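Local coordinates for CalS13 (Micromonospora echinospora, PDB 4ZAS), which is a sugar aminotransferase that probably uses pyridoxal phosphate to transfer an amino group to a dTDP-linked keto sugar, at residues Glu108-Pro113 and Arg131-Asp136; Pro113-Gly118 and Val159-Leu164; Pro137-Met142 and Leu164-Asp169; Glu192-Ala197 and Cys214-Gly219. One frame throughout, in Å; residues are numbered along the deposited sequence.

Contact 1 of 4, residues Glu108-Pro113 and Arg131-Asp136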
# COMPACT_ATOMS: atom_id res chain seq x y z
N GLU A 108 9.33 -20.37 8.41
CA GLU A 108 8.12 -20.81 7.71
C GLU A 108 6.82 -20.27 8.30
O GLU A 108 6.76 -19.89 9.46
CB GLU A 108 8.04 -22.32 7.69
CG GLU A 108 9.19 -22.98 7.00
CD GLU A 108 9.19 -24.47 7.22
OE1 GLU A 108 8.32 -24.94 8.00
OE2 GLU A 108 10.04 -25.15 6.61
N VAL A 109 5.79 -20.24 7.46
CA VAL A 109 4.44 -19.88 7.88
C VAL A 109 3.48 -20.95 7.41
O VAL A 109 3.43 -21.28 6.21
CB VAL A 109 4.02 -18.50 7.35
CG1 VAL A 109 2.58 -18.18 7.76
CG2 VAL A 109 4.99 -17.42 7.85
N LEU A 110 2.73 -21.51 8.35
CA LEU A 110 1.69 -22.48 8.06
C LEU A 110 0.41 -21.73 7.77
O LEU A 110 -0.02 -20.87 8.55
CB LEU A 110 1.51 -23.44 9.24
CG LEU A 110 2.69 -24.38 9.47
CD1 LEU A 110 2.62 -25.03 10.83
CD2 LEU A 110 2.79 -25.43 8.37
N THR A 111 -0.20 -22.02 6.63
CA THR A 111 -1.37 -21.26 6.19
C THR A 111 -2.29 -22.09 5.32
O THR A 111 -1.93 -23.19 4.89
CB THR A 111 -0.95 -20.03 5.38
OG1 THR A 111 -2.12 -19.35 4.90
CG2 THR A 111 -0.13 -20.45 4.18
N THR A 112 -3.47 -21.56 5.03
CA THR A 112 -4.41 -22.29 4.19
C THR A 112 -4.37 -21.78 2.77
O THR A 112 -4.21 -20.59 2.54
CB THR A 112 -5.84 -22.20 4.72
OG1 THR A 112 -6.73 -22.66 3.69
CG2 THR A 112 -6.17 -20.77 5.05
N PRO A 113 -4.46 -22.69 1.80
CA PRO A 113 -4.46 -22.31 0.38
C PRO A 113 -5.85 -21.93 -0.14
O PRO A 113 -5.95 -21.32 -1.21
CB PRO A 113 -3.92 -23.56 -0.32
CG PRO A 113 -4.20 -24.65 0.58
CD PRO A 113 -4.26 -24.13 1.98
N ARG A 131 4.26 -23.13 4.11
CA ARG A 131 3.88 -24.54 4.19
C ARG A 131 2.35 -24.65 4.29
O ARG A 131 1.71 -23.98 5.11
CB ARG A 131 4.56 -25.29 5.34
CG ARG A 131 6.00 -25.68 5.04
CD ARG A 131 6.59 -26.57 6.13
NE ARG A 131 5.85 -27.81 6.36
CZ ARG A 131 5.93 -28.52 7.48
NH1 ARG A 131 6.70 -28.10 8.48
NH2 ARG A 131 5.23 -29.64 7.62
N TRP A 132 1.76 -25.43 3.39
CA TRP A 132 0.31 -25.52 3.32
C TRP A 132 -0.26 -26.45 4.35
O TRP A 132 0.21 -27.57 4.56
CB TRP A 132 -0.13 -25.96 1.94
CG TRP A 132 0.28 -25.02 0.80
CD1 TRP A 132 1.06 -25.33 -0.28
CD2 TRP A 132 -0.10 -23.64 0.64
NE1 TRP A 132 1.20 -24.24 -1.09
CE2 TRP A 132 0.49 -23.19 -0.57
CE3 TRP A 132 -0.89 -22.75 1.38
CZ2 TRP A 132 0.32 -21.89 -1.04
CZ3 TRP A 132 -1.06 -21.45 0.90
CH2 TRP A 132 -0.44 -21.03 -0.29
N VAL A 133 -1.32 -25.99 5.00
CA VAL A 133 -2.07 -26.87 5.85
C VAL A 133 -3.36 -27.21 5.11
O VAL A 133 -3.93 -26.37 4.41
CB VAL A 133 -2.32 -26.22 7.20
CG1 VAL A 133 -2.98 -27.20 8.13
CG2 VAL A 133 -1.01 -25.79 7.77
N ASP A 134 -3.79 -28.47 5.25
CA ASP A 134 -4.99 -28.94 4.56
C ASP A 134 -6.20 -28.16 5.08
O ASP A 134 -6.13 -27.45 6.08
CB ASP A 134 -5.17 -30.45 4.74
CG ASP A 134 -6.05 -31.10 3.65
OD1 ASP A 134 -6.49 -30.40 2.73
OD2 ASP A 134 -6.26 -32.34 3.69
N VAL A 135 -7.28 -28.28 4.34
CA VAL A 135 -8.53 -27.62 4.66
C VAL A 135 -9.51 -28.66 5.19
O VAL A 135 -9.54 -29.80 4.74
CB VAL A 135 -9.07 -26.88 3.41
CG1 VAL A 135 -10.50 -26.48 3.61
CG2 VAL A 135 -8.21 -25.67 3.11
N ASP A 136 -10.27 -28.26 6.19
CA ASP A 136 -11.40 -29.04 6.66
C ASP A 136 -12.59 -28.85 5.69
O ASP A 136 -13.14 -27.75 5.56
CB ASP A 136 -11.75 -28.62 8.08
CG ASP A 136 -13.00 -29.27 8.60
OD1 ASP A 136 -13.49 -30.23 7.99
OD2 ASP A 136 -13.48 -28.82 9.66
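Leu110 (chi1 -69°) and Arg131 (chi1 -79°) both carry CG anti to the carbonyl carbon, and these matching torsions point the two chains the same way, side by side on one face of the sheet; that of Leu110 brings its CD2 to 3.5 Å from Arg131 CB. They belong to a parallel beta-alpha-beta unit, strand 108-111, helix 121-125 and strand 129-132, at the margin of the large mixed sheet. The parallel register rests on alternating backbone bonds. Arg131 N donates to Val109 O at 2.9 Å, and its own carbonyl O receives Thr111 N at 3.1 Å. One step further Val133 N reaches Thr111 O, again at 2.9 Å, so pairing extends beyond the last strand residue, Trp132.

At the start of the pair Glu108 OE1 approaches the edge of the Arg131 guanidinium, near its plane, and forms a salt bridge to NH1 at 3.6 Å. Carboxylate and guanidinium planes stand 82° apart, which excludes a flat two-pronged pairing. On the face bearing Thr111 and Trp132 the contact across the pair is apolar: Thr111 CG2 touches Trp132 CZ3 at 3.6 Å, whereas Thr111 OG1 bonds to Asn120. Pro113 slides past the indole in the opposite direction and lays CB over its six-membered ring, 3.9 Å from the centroid, a CH-pi contact. Just past strand 129-132, Val133 CG2 packs on Leu110 CB, on the face covered by helix 144-150. At the far end Thr112 OG1, bonded to Leu114 N, rests 3.4 Å from Val135 CG2.

Contact 2 of 4, residues Pro113-Gly118 and Val159-Leu164. With T46 (dTDP-4-keto-6-deoxyglucose), chain H.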
# COMPACT_ATOMS: atom_id res chain seq x y z
N PRO A 113 -4.46 -22.69 1.80
CA PRO A 113 -4.46 -22.31 0.38
C PRO A 113 -5.85 -21.93 -0.14
O PRO A 113 -5.95 -21.32 -1.21
CB PRO A 113 -3.92 -23.56 -0.32
CG PRO A 113 -4.20 -24.65 0.58
CD PRO A 113 -4.26 -24.13 1.98
N LEU A 114 -6.89 -22.26 0.63
CA LEU A 114 -8.25 -21.89 0.25
C LEU A 114 -8.57 -20.51 0.80
O LEU A 114 -9.11 -20.36 1.91
CB LEU A 114 -9.26 -22.94 0.74
CG LEU A 114 -10.73 -22.71 0.36
CD1 LEU A 114 -10.80 -22.39 -1.09
CD2 LEU A 114 -11.54 -23.97 0.64
N THR A 115 -8.25 -19.51 0.00
CA THR A 115 -8.36 -18.13 0.43
C THR A 115 -7.96 -17.23 -0.72
O THR A 115 -7.53 -17.72 -1.77
CB THR A 115 -7.46 -17.84 1.68
OG1 THR A 115 -7.65 -16.50 2.15
CG2 THR A 115 -6.00 -18.06 1.33
N PHE A 116 -8.13 -15.92 -0.52
CA PHE A 116 -7.62 -14.93 -1.47
C PHE A 116 -6.10 -14.91 -1.41
O PHE A 116 -5.53 -15.05 -0.32
CB PHE A 116 -8.19 -13.55 -1.15
CG PHE A 116 -7.76 -12.47 -2.11
CD1 PHE A 116 -8.07 -12.56 -3.45
CD2 PHE A 116 -7.05 -11.36 -1.65
CE1 PHE A 116 -7.70 -11.55 -4.32
CE2 PHE A 116 -6.67 -10.36 -2.52
CZ PHE A 116 -7.00 -10.45 -3.85
N GLU A 117 -5.45 -14.73 -2.56
CA GLU A 117 -3.99 -14.68 -2.61
C GLU A 117 -3.38 -13.60 -1.70
O GLU A 117 -2.26 -13.75 -1.21
CB GLU A 117 -3.49 -14.46 -4.04
CG GLU A 117 -3.63 -15.68 -4.97
CD GLU A 117 -5.00 -15.81 -5.66
OE1 GLU A 117 -5.95 -15.06 -5.35
OE2 GLU A 117 -5.09 -16.66 -6.56
N GLY A 118 -4.12 -12.53 -1.43
CA GLY A 118 -3.63 -11.49 -0.53
C GLY A 118 -3.31 -12.02 0.86
O GLY A 118 -2.55 -11.42 1.62
N VAL A 159 -1.16 -18.74 9.95
CA VAL A 159 -2.25 -17.89 9.45
C VAL A 159 -3.53 -18.71 9.20
O VAL A 159 -3.54 -19.60 8.35
CB VAL A 159 -1.86 -17.16 8.14
CG1 VAL A 159 -3.03 -16.32 7.65
CG2 VAL A 159 -0.65 -16.26 8.35
N VAL A 160 -4.61 -18.39 9.91
CA VAL A 160 -5.92 -18.98 9.64
C VAL A 160 -6.86 -17.94 9.00
O VAL A 160 -6.84 -16.75 9.35
CB VAL A 160 -6.58 -19.53 10.91
CG1 VAL A 160 -5.72 -20.62 11.56
CG2 VAL A 160 -6.87 -18.39 11.87
N VAL A 161 -7.67 -18.40 8.06
CA VAL A 161 -8.67 -17.55 7.43
C VAL A 161 -10.07 -17.95 7.86
O VAL A 161 -10.44 -19.13 7.79
CB VAL A 161 -8.57 -17.62 5.91
CG1 VAL A 161 -9.72 -16.82 5.29
CG2 VAL A 161 -7.19 -17.14 5.44
N HIS A 162 -10.84 -16.97 8.32
CA HIS A 162 -12.26 -17.19 8.58
C HIS A 162 -13.01 -17.07 7.26
O HIS A 162 -13.66 -16.05 7.00
CB HIS A 162 -12.81 -16.16 9.55
CG HIS A 162 -12.07 -16.08 10.85
ND1 HIS A 162 -12.15 -17.06 11.82
CD2 HIS A 162 -11.24 -15.13 11.35
CE1 HIS A 162 -11.40 -16.71 12.86
NE2 HIS A 162 -10.84 -15.55 12.59
N TRP A 163 -12.94 -18.09 6.43
CA TRP A 163 -13.53 -18.02 5.10
C TRP A 163 -15.03 -17.67 5.17
O TRP A 163 -15.77 -18.23 5.97
CB TRP A 163 -13.31 -19.32 4.33
CG TRP A 163 -13.65 -19.21 2.89
CD1 TRP A 163 -14.64 -19.88 2.22
CD2 TRP A 163 -13.03 -18.35 1.92
NE1 TRP A 163 -14.66 -19.50 0.89
CE2 TRP A 163 -13.68 -18.56 0.69
CE3 TRP A 163 -11.98 -17.42 1.98
CZ2 TRP A 163 -13.31 -17.88 -0.48
CZ3 TRP A 163 -11.62 -16.75 0.82
CH2 TRP A 163 -12.28 -16.98 -0.39
N LEU A 164 -15.41 -16.67 4.37
CA LEU A 164 -16.77 -16.13 4.27
C LEU A 164 -17.29 -15.54 5.57
O LEU A 164 -18.46 -15.21 5.68
CB LEU A 164 -17.72 -17.21 3.78
CG LEU A 164 -17.23 -17.80 2.46
CD1 LEU A 164 -18.10 -18.95 2.04
CD2 LEU A 164 -17.18 -16.72 1.37
C4 T46 H . -10.70 -10.19 -3.03
C5 T46 H . -11.75 -11.15 -3.67
C6 T46 H . -12.10 -12.18 -2.64
C21 T46 H . -18.27 -3.65 -7.76
O21 T46 H . -19.43 -3.57 -8.06
N31 T46 H . -17.41 -2.47 -7.36
C41 T46 H . -16.00 -2.61 -7.00
O41 T46 H . -15.38 -1.65 -6.70
C51 T46 H . -15.36 -3.92 -7.01
C5A T46 H . -13.85 -4.03 -6.62
C61 T46 H . -16.14 -5.11 -7.39
N11 T46 H . -17.56 -4.99 -7.75
C1, T46 H . -18.40 -6.16 -8.15
C2, T46 H . -18.01 -6.58 -9.37
C3, T46 H . -17.90 -8.22 -9.32
O3, T46 H . -19.14 -8.75 -9.89
O4, T46 H . -18.30 -7.32 -7.19
C4, T46 H . -17.79 -8.57 -8.10
C5, T46 H . -16.33 -8.92 -7.74
O5, T46 H . -15.48 -7.89 -8.26
P T46 H . -13.90 -8.29 -8.60
O1P T46 H . -13.73 -8.42 -10.11
O2P T46 H . -13.00 -7.21 -8.05
OPP T46 H . -13.59 -9.73 -7.81
P2 T46 H . -12.08 -10.35 -7.40
O4P T46 H . -12.10 -11.88 -7.39
O3P T46 H . -11.06 -9.84 -8.39
O1 T46 H . -11.60 -9.82 -5.91
C1 T46 H . -12.54 -9.33 -5.03
C2 T46 H . -11.80 -8.27 -4.27
O2 T46 H . -11.46 -7.20 -5.20
C3 T46 H . -10.55 -8.86 -3.76
O3 T46 H . -9.86 -7.91 -2.90
O4 T46 H . -10.06 -10.50 -2.10
O5 T46 H . -12.94 -10.45 -4.15
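The Trp163 indole lies against the backbone of Leu114 to Phe116, with Leu164 CD2 over one face and Leu114 O on the other side of the ring plane, set obliquely toward the rim. Its CZ3 makes the nearest approach, 3.6 Å from Thr115 CA, and Phe116 N follows at 3.8 Å from the same carbon. NE1 is bonded to His381, which restrains the turn of the ring. The second flat group, the Phe116 phenyl, receives the keto oxygen O4 of dTDP-4-keto-6-deoxyglucose over the centre of one face, 2.9 Å above the plane. A first torsion of -178° swings that ring away from residues 159-164 and against the sugar, where it also meets Trp248 of the second subunit.

Beside the indole contact, Thr115 and Val161 supply the remaining side-chain contact: Thr115 OG1 sits 3.4 Å from Val161 CG2 and 3.8 Å from CG1. The hydroxyl is paired with Thr119, so its contact with the valine methyls is packing alone. The contact between the two segments is thus van der Waals packing, with 203 Å² buried. Leu114 centres an inverse gamma turn, which bends the loop after strand 108-111 against the tryptophan. Phe116 in this loop lines the substrate pocket, and residues 159-164 pack behind the loop; a pocket completed by the partner subunit of a dimer is typical of the fold type I aminotransferases to which the DegT/DnrJ/EryC1 family belongs.

Contact 3 of 4, residues Pro137-Met142 and Leu164-Asp169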
# COMPACT_ATOMS: atom_id res chain seq x y z
N PRO A 137 -12.97 -29.93 5.00
CA PRO A 137 -14.00 -29.88 3.95
C PRO A 137 -15.39 -29.49 4.45
O PRO A 137 -16.25 -29.21 3.62
CB PRO A 137 -14.00 -31.31 3.39
CG PRO A 137 -13.35 -32.13 4.41
CD PRO A 137 -12.36 -31.26 5.11
N ALA A 138 -15.62 -29.47 5.76
CA ALA A 138 -16.92 -29.10 6.30
C ALA A 138 -17.03 -27.60 6.54
O ALA A 138 -18.13 -27.05 6.49
CB ALA A 138 -17.20 -29.85 7.59
N THR A 139 -15.89 -26.94 6.81
CA THR A 139 -15.88 -25.51 7.14
C THR A 139 -15.23 -24.64 6.06
O THR A 139 -15.39 -23.42 6.05
CB THR A 139 -15.13 -25.23 8.46
OG1 THR A 139 -13.78 -25.71 8.35
CG2 THR A 139 -15.79 -25.93 9.64
N LEU A 140 -14.48 -25.28 5.17
CA LEU A 140 -13.64 -24.62 4.19
C LEU A 140 -12.49 -23.87 4.87
O LEU A 140 -11.72 -23.17 4.21
CB LEU A 140 -14.47 -23.67 3.32
CG LEU A 140 -15.65 -24.28 2.57
CD1 LEU A 140 -16.41 -23.21 1.81
CD2 LEU A 140 -15.24 -25.41 1.62
N ASN A 141 -12.35 -24.04 6.19
CA ASN A 141 -11.23 -23.46 6.92
C ASN A 141 -10.12 -24.48 7.19
O ASN A 141 -10.24 -25.64 6.83
CB ASN A 141 -11.70 -22.83 8.24
CG ASN A 141 -12.53 -21.57 8.03
OD1 ASN A 141 -12.37 -20.89 7.02
ND2 ASN A 141 -13.39 -21.24 8.99
N MET A 142 -9.04 -24.04 7.83
CA MET A 142 -7.86 -24.88 8.05
C MET A 142 -8.18 -26.12 8.88
O MET A 142 -8.88 -26.04 9.88
CB MET A 142 -6.75 -24.09 8.75
CG MET A 142 -5.47 -24.86 8.96
SD MET A 142 -4.23 -23.93 9.87
CE MET A 142 -3.79 -22.65 8.68
N LEU A 164 -15.41 -16.67 4.37
CA LEU A 164 -16.77 -16.13 4.27
C LEU A 164 -17.29 -15.54 5.57
O LEU A 164 -18.46 -15.21 5.68
CB LEU A 164 -17.72 -17.21 3.78
CG LEU A 164 -17.23 -17.80 2.46
CD1 LEU A 164 -18.10 -18.95 2.04
CD2 LEU A 164 -17.18 -16.72 1.37
N GLY A 165 -16.41 -15.39 6.56
CA GLY A 165 -16.83 -14.90 7.86
C GLY A 165 -17.34 -15.99 8.79
O GLY A 165 -17.99 -15.70 9.80
N TYR A 166 -17.05 -17.24 8.46
CA TYR A 166 -17.35 -18.35 9.36
C TYR A 166 -16.13 -18.57 10.24
O TYR A 166 -15.06 -18.93 9.74
CB TYR A 166 -17.75 -19.65 8.61
CG TYR A 166 -18.13 -20.77 9.56
CD1 TYR A 166 -19.45 -20.93 9.99
CD2 TYR A 166 -17.18 -21.65 10.05
CE1 TYR A 166 -19.81 -21.96 10.88
CE2 TYR A 166 -17.52 -22.68 10.94
CZ TYR A 166 -18.84 -22.83 11.35
OH TYR A 166 -19.17 -23.84 12.22
N PRO A 167 -16.28 -18.33 11.53
CA PRO A 167 -15.14 -18.40 12.45
C PRO A 167 -14.46 -19.76 12.60
O PRO A 167 -15.10 -20.77 12.87
CB PRO A 167 -15.75 -17.99 13.79
CG PRO A 167 -16.95 -17.15 13.42
CD PRO A 167 -17.49 -17.80 12.17
N VAL A 168 -13.14 -19.76 12.44
CA VAL A 168 -12.30 -20.88 12.85
C VAL A 168 -12.55 -21.20 14.33
O VAL A 168 -12.85 -20.30 15.12
CB VAL A 168 -10.83 -20.54 12.59
CG1 VAL A 168 -9.90 -21.60 13.17
CG2 VAL A 168 -10.61 -20.37 11.08
N ASP A 169 -12.47 -22.47 14.71
CA ASP A 169 -12.56 -22.81 16.13
C ASP A 169 -11.31 -22.32 16.84
O ASP A 169 -10.33 -23.04 16.92
CB ASP A 169 -12.70 -24.31 16.35
CG ASP A 169 -13.08 -24.65 17.77
OD1 ASP A 169 -12.25 -24.44 18.68
OD2 ASP A 169 -14.21 -25.14 17.97
O HOH W 1 -14.30 -23.11 11.22
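Asn141 reaches across to Tyr166 and Val168, and its CB begins the contact 3.9 Å from Val168 CG2. A first torsion of -70° sets CG beside the backbone N, where the amide carbon still borders that methyl. OD1 turns to Trp163 N, just before the second segment, and accepts a hydrogen bond from it. ND2 donates to Tyr166 O at 2.9 Å, with an N-H...O angle of 150°. The acceptor is only 8° out of the amide plane, although the donor is clearly tilted from the carbonyl plane of Tyr166. The same nitrogen gives a further bond to a water 3.0 Å away, and this water donates to Pro167 O. With both ends of the amide engaged, its rotation is fixed.

Two connecting loops of the alternating beta-alpha fold meet here: residues 137-142 lead from strand 129-132 to helix 144-150, and residues 164-169 from strand 155-161 to helix 170-180, whose N-cap is Asp169. The first loop holds an ST turn, in which Thr139 OG1 accepts from Asn141 N at 3.1 Å and so sets the backbone from which the asparagine springs. The Tyr166 ring presents its edge to the amide, CD2 lying 4.0 Å from Asn141 ND2. Thr139 crosses the tyrosine at about a right angle, bringing CG2 to 3.9 Å from CE2, while the phenol OH continues past it to Glu316.

Contact 4 of 4, residues Glu192-Ala197 and Cys214-Gly219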
# COMPACT_ATOMS: atom_id res chain seq x y z
N GLU A 192 -4.92 -14.14 12.54
CA GLU A 192 -6.25 -14.40 11.95
C GLU A 192 -6.60 -13.47 10.80
O GLU A 192 -6.75 -12.27 11.00
CB GLU A 192 -7.35 -14.26 13.01
CG GLU A 192 -7.27 -15.22 14.18
CD GLU A 192 -8.36 -14.95 15.21
OE1 GLU A 192 -9.48 -14.59 14.82
OE2 GLU A 192 -8.08 -15.06 16.42
N ASP A 193 -6.78 -14.01 9.60
CA ASP A 193 -7.29 -13.20 8.48
C ASP A 193 -8.82 -13.03 8.59
O ASP A 193 -9.58 -13.92 8.25
CB ASP A 193 -6.90 -13.83 7.15
CG ASP A 193 -7.32 -12.99 5.95
OD1 ASP A 193 -8.18 -12.10 6.10
OD2 ASP A 193 -6.79 -13.25 4.84
N CYS A 194 -9.25 -11.86 9.06
CA CYS A 194 -10.67 -11.58 9.26
C CYS A 194 -11.24 -10.70 8.15
O CYS A 194 -12.21 -9.97 8.37
CB CYS A 194 -10.89 -10.90 10.62
SG CYS A 194 -10.16 -11.75 12.00
N ALA A 195 -10.64 -10.75 6.97
CA ALA A 195 -10.99 -9.85 5.87
C ALA A 195 -12.48 -9.87 5.51
O ALA A 195 -13.06 -8.83 5.21
CB ALA A 195 -10.17 -10.18 4.65
N GLN A 196 -13.10 -11.05 5.55
CA GLN A 196 -14.50 -11.16 5.18
C GLN A 196 -15.38 -11.27 6.41
O GLN A 196 -16.56 -11.59 6.30
CB GLN A 196 -14.72 -12.35 4.27
CG GLN A 196 -13.76 -12.42 3.14
CD GLN A 196 -13.85 -13.72 2.38
OE1 GLN A 196 -14.52 -14.64 2.81
NE2 GLN A 196 -13.21 -13.78 1.21
N ALA A 197 -14.79 -11.04 7.58
CA ALA A 197 -15.42 -11.45 8.83
C ALA A 197 -15.92 -10.31 9.67
O ALA A 197 -16.20 -10.51 10.85
CB ALA A 197 -14.44 -12.28 9.64
N CYS A 214 -5.24 -10.00 14.61
CA CYS A 214 -6.32 -10.11 13.60
C CYS A 214 -6.26 -9.00 12.55
O CYS A 214 -6.16 -7.81 12.89
CB CYS A 214 -7.69 -10.05 14.27
SG CYS A 214 -7.95 -11.31 15.50
N VAL A 215 -6.34 -9.37 11.27
CA VAL A 215 -6.33 -8.41 10.17
C VAL A 215 -7.67 -8.38 9.46
O VAL A 215 -8.15 -9.42 9.02
CB VAL A 215 -5.22 -8.72 9.16
CG1 VAL A 215 -5.23 -7.69 8.05
CG2 VAL A 215 -3.86 -8.77 9.86
N TYR A 216 -8.25 -7.19 9.33
CA TYR A 216 -9.54 -6.98 8.67
C TYR A 216 -9.35 -6.23 7.37
O TYR A 216 -8.39 -5.47 7.24
CB TYR A 216 -10.50 -6.19 9.56
CG TYR A 216 -11.23 -6.96 10.67
CD1 TYR A 216 -10.62 -7.25 11.89
CD2 TYR A 216 -12.55 -7.34 10.50
CE1 TYR A 216 -11.32 -7.92 12.89
CE2 TYR A 216 -13.24 -8.00 11.48
CZ TYR A 216 -12.63 -8.29 12.68
OH TYR A 216 -13.37 -8.96 13.65
N SER A 217 -10.25 -6.43 6.41
CA SER A 217 -10.25 -5.60 5.21
C SER A 217 -11.48 -4.72 5.16
O SER A 217 -12.58 -5.15 5.53
CB SER A 217 -10.20 -6.47 3.95
OG SER A 217 -10.44 -5.70 2.77
N THR A 218 -11.31 -3.49 4.69
CA THR A 218 -12.45 -2.63 4.41
C THR A 218 -12.42 -2.19 2.95
O THR A 218 -12.82 -1.07 2.62
CB THR A 218 -12.50 -1.39 5.33
OG1 THR A 218 -11.23 -0.73 5.31
CG2 THR A 218 -12.82 -1.80 6.74
N GLY A 219 -11.96 -3.11 2.09
CA GLY A 219 -11.97 -2.91 0.64
C GLY A 219 -13.37 -2.76 0.06
O GLY A 219 -14.37 -2.94 0.77
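Glu192, paired in parallel with Cys214, extends beside it with its carboxyl CD 3.7 Å from Cys214 SG; OE1 and OE2 are bonded to His162 and Asn212, respectively. Its backbone O takes Val215 N at 2.9 Å, nearly straight at 168°. Asp193 lies on the other sheet face, where OD1 accepts Ala195 N in an Asx turn and OD2 bonds to Thr119. Cys194 N returns to Val215 O at 2.7 Å, so Val215 is gripped through both backbone polar atoms. The backbone sets Cys194 CB over the centre of the Tyr216 ring, 3.6 Å from the centroid (CH-pi); chi1 of -52°, with SG anti to the carbonyl carbon, keeps SG over the same face at 4.5 Å, a sulfur-aromatic contact. Ala195 closes the packing with CB 3.8 Å from Ser217 CB, inside a type I turn running from Cys194 to Ala197. Gln196 then points away from residues 214-219.

The turn after strand 189-193 and the end of strand 213-217 thus reach one cofactor: Gln196 NE2 bonds to O3 of the pyridoxal-phosphate lysine at position 222, and Ser217 OG to its phosphate oxygen OP2. The paired backbones, Asx turn and Cys194-Tyr216 contact probably hold these two cofactor-binding side chains at a set spacing.

Overall arrangement
Contacts 1, 2 and 4 lie on one sheet, in which strand 155-161 of contact 2 runs between strand 108-111 of contact 1 and strand 189-193 of contact 4. Leu110 O probably bonds Val159 N (2.8 Å), linking contact 1 to contact 2, whose segment 113-118 continues the same chain. Contact 3 is tied to contact 2 by a probable bond between His162 ND1 and Val168 N (2.9 Å). Contacts 2 and 4 join where Leu164 N meets Gln196 OE1 at 2.7 Å; contacts 1 and 4, centres about 18 Å apart, do not touch. Phe116 of contact 2 meets the sugar nucleotide; the side chain of Ser217 lies about 6 Å from it, those of Thr112 and Asn141 about 13 Å.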